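Local coordinates for minor structural protein 5 (Lactococcus phage Tuc2009, PDB 5E7T) that probably serves as an accessory protein of the phage baseplate, with a galactose-binding-like domain that is consistent with carbohydrate recognition at the host surface, at residues M88-M93 against C123-P128; I105-M110 against I160-F165. All blocks are in the same frame, centred on the assembly; numbering follows the deposited sequence.

In the fold
Both contacts belong to the same beta sandwich, with centres 11 Å apart. Contact 1 packs strand 85-98 of the five-stranded sheet onto strand 121-126, outermost in this chain, of the four-stranded one, whereas contact 2 joins two neighbouring strands within the latter. Strand 104-114 links them by lying between 157-166 and 121-126. Two probable backbone hydrogen bonds make the join, from Leu127 N to Phe108 O and from Met110 N to Ile125 O, each 3.0 Å long. Ile125 also touches the Met110 side chain, so the two contacts share one apolar interior. A sulfate ion, probably from the crystallisation liquor, sits at the bulge of contact 2.

Contact 1 of 2, residues M88-M93 against C123-P128; sequences MSVDVM and CTIDLP
Met88 meets Cys123, Thr124 and Ile125 where the two sheets of a beta sandwich lie face to face, the architecture expected of a galactose-binding-like domain. No hydrogen bond joins the segments, and the axes of strands 88-93 and 124-126 approach to 7.7 Å at a crossing angle of -42°, so the two segments meet through van der Waals packing, mostly of side chains. The Met88 side chain leaves its strand with CG beside the backbone N and anti to the carbonyl carbon (chi1 -71°), then bends at the thioether (chi3 88°). The three parts of the chain consequently find different neighbours. Met88 CG lies 3.9 Å from Cys123 SG. Met88 SD rests 3.6 Å from Thr124 C, the backbone carbonyl carbon, and Met88 CE comes to 3.8 Å from Ile125 CG2. Thr124 itself turns its side chain away from this interface, and its OG1 is hydrogen-bonded to Arg111. From the other branch of Ile125, CD1 reaches back to the main chain, 3.7 Å from Met88 O. Val90 also points inward and places CG1 4.2 Å from Ile125 CD1, so that this isoleucine lies against both Met88 and Val90; Met110 and Ile141 pack on it as well. The alternation of the strand sends Ser89 and Asp91 to the far side of the sheet, where Asp91 OD2 forms a salt bridge with Arg178. Val92 closes the row by spreading its two methyl groups over consecutive residues beyond strand 124-126. One of them, CG2, is directed at the end of Leu127 and stands 4.5 Å from its CD2, a looser approach than those around Met88. The other, CG1, meets the proline ring at Pro128 CD, 4.3 Å away.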
ATOM      1  N   MET B  88      30.473 -27.166 -43.970  1.00 57.42           N
ATOM      2  CA  MET B  88      29.092 -27.040 -44.398  1.00 56.48           C
ATOM      3  C   MET B  88      28.712 -28.288 -45.146  1.00 60.36           C
ATOM      4  O   MET B  88      29.519 -28.790 -45.911  1.00 61.01           O
ATOM      5  CB  MET B  88      28.906 -25.806 -45.264  1.00 59.00           C
ATOM      6  CG  MET B  88      29.011 -24.532 -44.497  1.00 63.07           C
ATOM      7  SD  MET B  88      28.661 -23.144 -45.584  1.00 68.67           S
ATOM      8  CE  MET B  88      26.840 -23.057 -45.399  1.00 65.38           C
ATOM      9  N   SER B  89      27.504 -28.812 -44.898  1.00 57.13           N
ATOM     10  CA  SER B  89      26.925 -30.036 -45.497  1.00 56.67           C
ATOM     11  C   SER B  89      25.444 -29.747 -45.778  1.00 62.39           C
ATOM     12  O   SER B  89      24.802 -29.076 -44.970  1.00 63.48           O
ATOM     13  CB  SER B  89      27.059 -31.237 -44.558  1.00 58.76           C
ATOM     14  OG  SER B  89      27.535 -30.894 -43.261  1.00 72.30           O
ATOM     15  N   VAL B  90      24.909 -30.190 -46.939  1.00 57.33           N
ATOM     16  CA  VAL B  90      23.522 -29.924 -47.327  1.00 55.34           C
ATOM     17  C   VAL B  90      23.076 -30.904 -48.404  1.00 60.38           C
ATOM     18  O   VAL B  90      23.902 -31.318 -49.228  1.00 60.66           O
ATOM     19  CB  VAL B  90      23.333 -28.435 -47.762  1.00 57.28           C
ATOM     20  CG1 VAL B  90      24.140 -28.090 -49.014  1.00 56.84           C
ATOM     21  CG2 VAL B  90      21.867 -28.078 -47.938  1.00 57.05           C
ATOM     22  N   ASP B  91      21.772 -31.286 -48.373  1.00 56.01           N
ATOM     23  CA  ASP B  91      21.076 -32.098 -49.375  1.00 55.15           C
ATOM     24  C   ASP B  91      20.328 -31.119 -50.264  1.00 58.60           C
ATOM     25  O   ASP B  91      19.650 -30.228 -49.773  1.00 57.49           O
ATOM     26  CB  ASP B  91      20.092 -33.084 -48.742  1.00 56.72           C
ATOM     27  CG  ASP B  91      20.733 -34.232 -47.998  1.00 62.67           C
ATOM     28  OD1 ASP B  91      21.988 -34.307 -47.973  1.00 59.78           O
ATOM     29  OD2 ASP B  91      19.989 -35.023 -47.390  1.00 71.38           O
ATOM     30  N   VAL B  92      20.487 -31.261 -51.567  1.00 55.98           N
ATOM     31  CA  VAL B  92      19.935 -30.335 -52.537  1.00 55.48           C
ATOM     32  C   VAL B  92      19.252 -31.071 -53.708  1.00 59.51           C
ATOM     33  O   VAL B  92      19.741 -32.117 -54.149  1.00 61.06           O
ATOM     34  CB  VAL B  92      21.108 -29.402 -52.927  1.00 58.27           C
ATOM     35  CG1 VAL B  92      21.396 -29.363 -54.416  1.00 58.23           C
ATOM     36  CG2 VAL B  92      20.913 -28.020 -52.348  1.00 57.93           C
ATOM     37  N   MET B  93      18.107 -30.555 -54.174  1.00 53.90           N
ATOM     38  CA  MET B  93      17.371 -31.182 -55.274  1.00 53.79           C
ATOM     39  C   MET B  93      16.814 -30.165 -56.226  1.00 57.63           C
ATOM     40  O   MET B  93      16.171 -29.215 -55.791  1.00 57.43           O
ATOM     41  CB  MET B  93      16.258 -32.081 -54.749  1.00 56.11           C
ATOM     42  CG  MET B  93      15.259 -32.501 -55.781  1.00 59.68           C
ATOM     43  SD  MET B  93      14.465 -33.991 -55.227  1.00 63.94           S
ATOM     44  CE  MET B  93      13.073 -33.878 -56.126  1.00 63.06           C
ATOM     45  N   CYS B 123      32.557 -18.297 -44.725  1.00 58.45           N
ATOM     46  CA  CYS B 123      32.179 -19.706 -44.727  1.00 57.83           C
ATOM     47  C   CYS B 123      31.154 -19.887 -45.813  1.00 61.85           C
ATOM     48  O   CYS B 123      30.091 -19.262 -45.788  1.00 60.79           O
ATOM     49  CB  CYS B 123      31.633 -20.108 -43.365  1.00 57.83           C
ATOM     50  SG  CYS B 123      31.472 -21.885 -43.156  1.00 61.30           S
ATOM     51  N   THR B 124      31.507 -20.689 -46.810  1.00 59.69           N
ATOM     52  CA  THR B 124      30.706 -20.885 -48.012  1.00 59.04           C
ATOM     53  C   THR B 124      30.629 -22.344 -48.529  1.00 59.99           C
ATOM     54  O   THR B 124      31.422 -23.202 -48.115  1.00 59.42           O
ATOM     55  CB  THR B 124      31.277 -19.952 -49.069  1.00 67.61           C
ATOM     56  OG1 THR B 124      30.494 -20.028 -50.263  1.00 71.81           O
ATOM     57  CG2 THR B 124      32.748 -20.231 -49.356  1.00 65.73           C
ATOM     58  N   ILE B 125      29.691 -22.590 -49.473  1.00 53.49           N
ATOM     59  CA  ILE B 125      29.480 -23.862 -50.150  1.00 52.19           C
ATOM     60  C   ILE B 125      28.885 -23.622 -51.528  1.00 60.26           C
ATOM     61  O   ILE B 125      27.802 -23.054 -51.649  1.00 60.67           O
ATOM     62  CB  ILE B 125      28.697 -24.903 -49.304  1.00 53.68           C
ATOM     63  CG1 ILE B 125      28.709 -26.289 -49.985  1.00 51.66           C
ATOM     64  CG2 ILE B 125      27.264 -24.423 -48.917  1.00 54.50           C
ATOM     65  CD1 ILE B 125      28.300 -27.349 -49.125  1.00 46.18           C
ATOM     66  N   ASP B 126      29.623 -24.032 -52.572  1.00 59.60           N
ATOM     67  CA  ASP B 126      29.208 -23.907 -53.962  1.00 59.80           C
ATOM     68  C   ASP B 126      28.084 -24.907 -54.232  1.00 62.02           C
ATOM     69  O   ASP B 126      28.113 -26.037 -53.735  1.00 60.31           O
ATOM     70  CB  ASP B 126      30.383 -24.220 -54.899  1.00 62.59           C
ATOM     71  CG  ASP B 126      31.339 -23.099 -55.283  1.00 76.17           C
ATOM     72  OD1 ASP B 126      31.042 -21.913 -54.961  1.00 75.43           O
ATOM     73  OD2 ASP B 126      32.378 -23.403 -55.946  1.00 84.50           O
ATOM     74  N   LEU B 127      27.095 -24.479 -55.019  1.00 57.88           N
ATOM     75  CA  LEU B 127      25.970 -25.314 -55.404  1.00 55.57           C
ATOM     76  C   LEU B 127      26.126 -25.674 -56.878  1.00 59.77           C
ATOM     77  O   LEU B 127      26.903 -24.987 -57.558  1.00 60.90           O
ATOM     78  CB  LEU B 127      24.641 -24.630 -55.082  1.00 54.30           C
ATOM     79  CG  LEU B 127      24.359 -24.403 -53.594  1.00 55.16           C
ATOM     80  CD1 LEU B 127      22.937 -23.977 -53.384  1.00 54.33           C
ATOM     81  CD2 LEU B 127      24.656 -25.633 -52.768  1.00 53.69           C
ATOM     82  N   PRO B 128      25.521 -26.801 -57.366  1.00 54.37           N
ATOM     83  CA  PRO B 128      25.777 -27.245 -58.745  1.00 53.02           C
ATOM     84  C   PRO B 128      25.474 -26.228 -59.816  1.00 56.77           C
ATOM     85  O   PRO B 128      24.340 -25.805 -59.936  1.00 57.83           O
ATOM     86  CB  PRO B 128      24.917 -28.507 -58.873  1.00 54.37           C
ATOM     87  CG  PRO B 128      24.848 -29.035 -57.502  1.00 59.13           C
ATOM     88  CD  PRO B 128      24.654 -27.782 -56.677  1.00 55.23           C
TER

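Contact 2 of 2, residues I105-M110 against I160-F165. With SO4 (sulfate ion), chain H.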
ATOM      1  N   ILE B 105      25.276 -19.274 -65.481  1.00 67.87           N
ATOM      2  CA  ILE B 105      25.131 -19.363 -64.038  1.00 65.07           C
ATOM      3  C   ILE B 105      26.483 -19.026 -63.411  1.00 70.39           C
ATOM      4  O   ILE B 105      27.484 -19.681 -63.726  1.00 72.61           O
ATOM      5  CB  ILE B 105      24.681 -20.793 -63.656  1.00 65.58           C
ATOM      6  CG1 ILE B 105      23.279 -21.113 -64.184  1.00 65.54           C
ATOM      7  CG2 ILE B 105      24.810 -21.052 -62.159  1.00 65.29           C
ATOM      8  CD1 ILE B 105      22.082 -20.444 -63.448  1.00 77.05           C
ATOM      9  N   SER B 106      26.516 -18.033 -62.522  1.00 64.47           N
ATOM     10  CA  SER B 106      27.729 -17.679 -61.799  1.00 63.41           C
ATOM     11  C   SER B 106      27.404 -17.298 -60.354  1.00 66.73           C
ATOM     12  O   SER B 106      26.266 -16.948 -60.052  1.00 65.65           O
ATOM     13  CB  SER B 106      28.498 -16.579 -62.513  1.00 67.57           C
ATOM     14  OG  SER B 106      27.828 -15.336 -62.402  1.00 77.84           O
ATOM     15  N   ALA B 107      28.416 -17.387 -59.467  1.00 63.84           N
ATOM     16  CA  ALA B 107      28.388 -17.137 -58.017  1.00 62.55           C
ATOM     17  C   ALA B 107      27.187 -17.817 -57.387  1.00 65.83           C
ATOM     18  O   ALA B 107      26.341 -17.183 -56.757  1.00 65.81           O
ATOM     19  CB  ALA B 107      28.426 -15.649 -57.713  1.00 63.79           C
ATOM     20  N   PHE B 108      27.083 -19.119 -57.649  1.00 61.66           N
ATOM     21  CA  PHE B 108      25.986 -19.941 -57.174  1.00 60.04           C
ATOM     22  C   PHE B 108      26.458 -20.627 -55.924  1.00 61.53           C
ATOM     23  O   PHE B 108      27.161 -21.645 -56.015  1.00 62.84           O
ATOM     24  CB  PHE B 108      25.527 -20.950 -58.268  1.00 61.19           C
ATOM     25  CG  PHE B 108      24.293 -21.750 -57.916  1.00 61.26           C
ATOM     26  CD1 PHE B 108      23.415 -21.315 -56.919  1.00 62.64           C
ATOM     27  CD2 PHE B 108      23.996 -22.928 -58.587  1.00 63.18           C
ATOM     28  CE1 PHE B 108      22.288 -22.067 -56.575  1.00 63.24           C
ATOM     29  CE2 PHE B 108      22.855 -23.680 -58.251  1.00 65.43           C
ATOM     30  CZ  PHE B 108      22.015 -23.248 -57.246  1.00 63.14           C
ATOM     31  N   TRP B 109      26.084 -20.069 -54.761  1.00 54.78           N
ATOM     32  CA  TRP B 109      26.501 -20.591 -53.458  1.00 54.31           C
ATOM     33  C   TRP B 109      25.638 -20.162 -52.259  1.00 63.14           C
ATOM     34  O   TRP B 109      24.761 -19.311 -52.407  1.00 64.89           O
ATOM     35  CB  TRP B 109      27.974 -20.242 -53.177  1.00 52.70           C
ATOM     36  CG  TRP B 109      28.474 -18.908 -53.681  1.00 54.17           C
ATOM     37  CD1 TRP B 109      29.455 -18.708 -54.607  1.00 57.51           C
ATOM     38  CD2 TRP B 109      28.096 -17.592 -53.208  1.00 54.35           C
ATOM     39  NE1 TRP B 109      29.683 -17.359 -54.774  1.00 57.88           N
ATOM     40  CE2 TRP B 109      28.858 -16.653 -53.933  1.00 58.70           C
ATOM     41  CE3 TRP B 109      27.133 -17.116 -52.298  1.00 54.88           C
ATOM     42  CZ2 TRP B 109      28.717 -15.278 -53.748  1.00 58.12           C
ATOM     43  CZ3 TRP B 109      27.031 -15.754 -52.088  1.00 56.50           C
ATOM     44  CH2 TRP B 109      27.798 -14.854 -52.822  1.00 57.91           C
ATOM     45  N   MET B 110      25.887 -20.778 -51.069  1.00 60.94           N
ATOM     46  CA  MET B 110      25.285 -20.441 -49.765  1.00 60.91           C
ATOM     47  C   MET B 110      26.467 -19.946 -48.969  1.00 65.44           C
ATOM     48  O   MET B 110      27.384 -20.722 -48.672  1.00 65.58           O
ATOM     49  CB  MET B 110      24.684 -21.656 -49.081  1.00 62.36           C
ATOM     50  CG  MET B 110      23.296 -21.945 -49.499  1.00 65.82           C
ATOM     51  SD  MET B 110      22.808 -23.515 -48.789  1.00 68.62           S
ATOM     52  CE  MET B 110      21.384 -23.795 -49.681  1.00 65.80           C
ATOM     53  N   ILE B 160      23.908 -15.260 -47.362  1.00 54.51           N
ATOM     54  CA  ILE B 160      22.945 -15.354 -48.458  1.00 53.25           C
ATOM     55  C   ILE B 160      23.065 -16.622 -49.282  1.00 58.80           C
ATOM     56  O   ILE B 160      24.138 -17.234 -49.368  1.00 58.10           O
ATOM     57  CB  ILE B 160      22.997 -14.105 -49.391  1.00 55.82           C
ATOM     58  CG1 ILE B 160      24.389 -13.880 -50.005  1.00 54.19           C
ATOM     59  CG2 ILE B 160      22.486 -12.863 -48.709  1.00 58.75           C
ATOM     60  CD1 ILE B 160      24.428 -12.971 -51.139  1.00 49.98           C
ATOM     61  N   LEU B 161      21.951 -16.977 -49.932  1.00 56.62           N
ATOM     62  CA  LEU B 161      21.876 -17.999 -50.958  1.00 56.36           C
ATOM     63  C   LEU B 161      21.816 -17.115 -52.202  1.00 64.03           C
ATOM     64  O   LEU B 161      20.844 -16.358 -52.363  1.00 66.71           O
ATOM     65  CB  LEU B 161      20.613 -18.867 -50.853  1.00 55.73           C
ATOM     66  CG  LEU B 161      20.238 -19.659 -52.109  1.00 59.91           C
ATOM     67  CD1 LEU B 161      21.240 -20.713 -52.430  1.00 58.86           C
ATOM     68  CD2 LEU B 161      18.894 -20.297 -51.959  1.00 65.68           C
ATOM     69  N   ASN B 162      22.868 -17.168 -53.042  1.00 58.00           N
ATOM     70  CA  ASN B 162      22.989 -16.345 -54.230  1.00 57.67           C
ATOM     71  C   ASN B 162      23.182 -17.155 -55.495  1.00 62.03           C
ATOM     72  O   ASN B 162      23.750 -18.247 -55.455  1.00 62.52           O
ATOM     73  CB  ASN B 162      24.179 -15.431 -54.031  1.00 57.70           C
ATOM     74  CG  ASN B 162      24.377 -14.360 -55.064  1.00 75.94           C
ATOM     75  OD1 ASN B 162      25.203 -14.504 -55.973  1.00 66.62           O
ATOM     76  ND2 ASN B 162      23.703 -13.221 -54.881  1.00 67.78           N
ATOM     77  N   VAL B 163      22.729 -16.591 -56.628  1.00 58.31           N
ATOM     78  CA  VAL B 163      22.899 -17.079 -58.000  1.00 57.45           C
ATOM     79  C   VAL B 163      22.840 -15.871 -58.932  1.00 63.16           C
ATOM     80  O   VAL B 163      22.152 -14.897 -58.621  1.00 64.40           O
ATOM     81  CB  VAL B 163      21.949 -18.226 -58.432  1.00 59.78           C
ATOM     82  CG1 VAL B 163      20.523 -17.746 -58.592  1.00 60.01           C
ATOM     83  CG2 VAL B 163      22.435 -18.894 -59.723  1.00 59.54           C
ATOM     84  N   GLY B 164      23.586 -15.940 -60.031  1.00 58.77           N
ATOM     85  CA  GLY B 164      23.648 -14.907 -61.046  1.00 58.89           C
ATOM     86  C   GLY B 164      23.300 -15.457 -62.401  1.00 63.86           C
ATOM     87  O   GLY B 164      23.890 -16.442 -62.847  1.00 62.24           O
ATOM     88  N   PHE B 165      22.307 -14.835 -63.042  1.00 63.32           N
ATOM     89  CA  PHE B 165      21.842 -15.201 -64.375  1.00 63.78           C
ATOM     90  C   PHE B 165      22.239 -14.065 -65.310  1.00 69.21           C
ATOM     91  O   PHE B 165      21.755 -12.938 -65.170  1.00 68.92           O
ATOM     92  CB  PHE B 165      20.325 -15.399 -64.400  1.00 65.52           C
ATOM     93  CG  PHE B 165      19.743 -16.373 -63.401  1.00 65.69           C
ATOM     94  CD1 PHE B 165      19.597 -17.716 -63.721  1.00 68.09           C
ATOM     95  CD2 PHE B 165      19.243 -15.929 -62.187  1.00 67.13           C
ATOM     96  CE1 PHE B 165      18.981 -18.601 -62.832  1.00 67.75           C
ATOM     97  CE2 PHE B 165      18.623 -16.811 -61.308  1.00 68.99           C
ATOM     98  CZ  PHE B 165      18.491 -18.140 -61.639  1.00 66.43           C
TER
HETATM   99  S   SO4 H 302      31.915 -18.247 -59.547  1.00133.19           S
HETATM  100  O1  SO4 H 302      33.207 -18.758 -59.989  1.00132.53           O
HETATM  101  O2  SO4 H 302      32.100 -16.957 -58.861  1.00133.57           O
HETATM  102  O3  SO4 H 302      31.062 -18.061 -60.725  1.00131.10           O
HETATM  103  O4  SO4 H 302      31.305 -19.219 -58.603  1.00134.47           O
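An antiparallel strand pair interrupted by a beta bulge joins 105-110 to 160-165 in the middle of the four-stranded sheet of the sandwich. Ser106 and Gly164 form one hydrogen-bonded pair, in which Ser106 N lies 3.1 Å from Gly164 O while the return bond is weak. Trp109 and Asn162 form the next, and the register between the two slips by one residue. Asn162 N to Trp109 O, 2.9 Å, and Trp109 N to Asn162 O complete it. At the bulge Ala107 takes up positive backbone angles, and its N-H leaves the partner strand for sulfate O3, 3.0 Å from Ala107 N, with an angle of 175°.

Trp109 lies alongside Asn162, whose CB touches Trp109 CZ3 at 3.5 Å, and Ile160 CG1 meets the indole at its edge. The side chains inside the sandwich are apolar. Ile105 CD1 packs 3.7 Å from Phe165 CE1, Phe108 CD1 approaches Val163 CB at 3.7 Å, and Met110 CG adjoins Leu161 CD1. Phe108, with CG anti to its N (chi1 -174°), brings its ring edge in plane to Asn162 O.

The chemistry is thus two-sided. One face is apolar, packing against Met58 and Phe173; on the other, Trp109 and Asn162 lie side by side. In the bulge, Ala107 N-H, turned off the partner strand, is able to take an anion, here a sulfate probably from the crystallisation liquor.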